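Local atomic coordinates of acetaldehyde dehydrogenase (Acetylating) (Geobacillus thermoglucosidasius, PDB entry 5J78), a protein that probably catalyses the NAD-dependent, coenzyme A-acylating oxidation of acetaldehyde to acetyl-CoA and its reverse, as an acetylating aldehyde dehydrogenase of a thermophilic ethanologen. Residues Met53-Ser56 and Glu57-Ile61. Residues are numbered along the deposited sequence; the frame is centred on the assembly and turned at random.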
loop_
_atom_site.group_PDB
_atom_site.type_symbol
_atom_site.label_atom_id
_atom_site.label_comp_id
_atom_site.label_asym_id
_atom_site.label_seq_id
_atom_site.Cartn_x
_atom_site.Cartn_y
_atom_site.Cartn_z
ATOM N N MET A 53 35.414 3.460 -21.758
ATOM C CA MET A 53 36.776 3.978 -21.564
ATOM C C MET A 53 37.782 2.959 -21.023
ATOM O O MET A 53 37.412 1.962 -20.405
ATOM C CB MET A 53 36.746 5.182 -20.619
ATOM C CG MET A 53 35.917 6.320 -21.130
ATOM S SD MET A 53 35.992 7.740 -20.009
ATOM C CE MET A 53 34.977 8.893 -20.904
ATOM N N THR A 54 39.064 3.226 -21.260
ATOM C CA THR A 54 40.150 2.445 -20.660
ATOM C C THR A 54 40.339 2.727 -19.173
ATOM O O THR A 54 39.897 3.759 -18.653
ATOM C CB THR A 54 41.502 2.743 -21.332
ATOM O OG1 THR A 54 41.848 4.104 -21.079
ATOM C CG2 THR A 54 41.454 2.495 -22.853
ATOM N N GLN A 55 41.036 1.812 -18.505
ATOM C CA GLN A 55 41.363 1.955 -17.106
ATOM C C GLN A 55 42.062 3.295 -16.866
ATOM O O GLN A 55 41.742 4.019 -15.925
ATOM C CB GLN A 55 42.244 0.793 -16.656
ATOM C CG GLN A 55 42.514 0.751 -15.153
ATOM C CD GLN A 55 41.256 0.461 -14.351
ATOM O OE1 GLN A 55 40.833 -0.688 -14.235
ATOM N NE2 GLN A 55 40.659 1.503 -13.785
ATOM N N SER A 56 42.993 3.639 -17.745
ATOM C CA SER A 56 43.770 4.863 -17.567
ATOM C C SER A 56 42.886 6.107 -17.737
ATOM O O SER A 56 43.089 7.108 -17.057
ATOM C CB SER A 56 44.955 4.897 -18.542
ATOM O OG SER A 56 45.091 6.172 -19.140
ATOM N N GLU A 57 41.900 6.029 -18.622
ATOM C CA GLU A 57 40.987 7.143 -18.841
ATOM C C GLU A 57 40.076 7.304 -17.635
ATOM O O GLU A 57 39.844 8.424 -17.165
ATOM C CB GLU A 57 40.173 6.938 -20.111
ATOM C CG GLU A 57 40.986 7.077 -21.385
ATOM C CD GLU A 57 40.260 6.563 -22.624
ATOM O OE1 GLU A 57 39.385 5.682 -22.505
ATOM O OE2 GLU A 57 40.565 7.048 -23.735
ATOM N N ILE A 58 39.585 6.182 -17.119
ATOM C CA ILE A 58 38.828 6.179 -15.867
ATOM C C ILE A 58 39.682 6.735 -14.736
ATOM O O ILE A 58 39.225 7.596 -13.981
ATOM C CB ILE A 58 38.330 4.744 -15.484
ATOM C CG1 ILE A 58 37.334 4.223 -16.541
ATOM C CG2 ILE A 58 37.705 4.710 -14.077
ATOM C CD1 ILE A 58 35.983 4.899 -16.550
ATOM N N ASP A 59 40.912 6.241 -14.597
ATOM C CA ASP A 59 41.746 6.660 -13.479
ATOM C C ASP A 59 42.082 8.161 -13.528
ATOM O O ASP A 59 42.164 8.799 -12.483
ATOM C CB ASP A 59 43.034 5.841 -13.419
ATOM C CG ASP A 59 42.794 4.392 -12.973
ATOM O OD1 ASP A 59 41.677 4.053 -12.522
ATOM O OD2 ASP A 59 43.746 3.598 -13.046
ATOM N N LYS A 60 42.255 8.723 -14.723
ATOM C CA LYS A 60 42.463 10.169 -14.852
ATOM C C LYS A 60 41.246 10.963 -14.355
ATOM O O LYS A 60 41.399 11.980 -13.678
ATOM C CB LYS A 60 42.762 10.545 -16.304
ATOM C CG LYS A 60 44.185 10.245 -16.730
ATOM C CD LYS A 60 44.393 10.515 -18.218
ATOM C CE LYS A 60 45.749 9.995 -18.712
ATOM N NZ LYS A 60 46.915 10.815 -18.258
ATOM N N ILE A 61 40.044 10.506 -14.708
ATOM C CA ILE A 61 38.814 11.131 -14.218
ATOM C C ILE A 61 38.752 11.080 -12.683
ATOM O O ILE A 61 38.490 12.097 -12.031
ATOM C CB ILE A 61 37.568 10.457 -14.834
ATOM C CG1 ILE A 61 37.567 10.736 -16.347
ATOM C CG2 ILE A 61 36.263 10.970 -14.150
ATOM C CD1 ILE A 61 36.622 9.906 -17.162
#
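Gln55 O sits over one face of the Asp59 carboxylate, 3.2 Å from Asp59 CG, and the Gln55 amide, its plane turned 27° from that of the carboxylate, approaches from the same side. With CG anti to the backbone N, beside the carbonyl carbon, and a bend at chi2 (67°), the amide turns towards Asp59. There Gln55 NE2 makes a weak hydrogen bond, 3.0 Å long, to Asp59 OD1, coming from above the carboxylate plane rather than within it. Both groups have further partners: Gln55 OE1 accepts from Thr112 N, and Asp59 OD1 forms a salt bridge with Lys156 of helix 143-156. Replacing Asp59 by an alanine would probably leave Lys156 without this counter-charge and the Gln55 amide with one restraint fewer.

At the start of the helix the Glu57 carboxylate turns back on Thr54. Glu57 OE1 accepts from Thr54 N at 2.8 Å, on the anti side and out of the carboxylate plane. In return Thr54 OG1 accepts from Glu57 N at 3.1 Å. The backbone hydrogen bonds from Ile58 N to Thr54 O and Asp59 N to Gln55 O start the i to i+4 series of the helix.

The extended Met53 side chain crosses that of Ile61 at about a right angle, with Met53 SD 3.6 Å from Ile61 CD1, while Met53 CB touches Ile58 CD1 at 4.1 Å. Both isoleucines are buried and also pack on Leu50 of helix 28-51. The reciprocal Thr54-Glu57 pair is a capping box, with Thr54 as N-cap of helix 55-84, just after the turn from helix 28-51 in this aldehyde dehydrogenase-family chain.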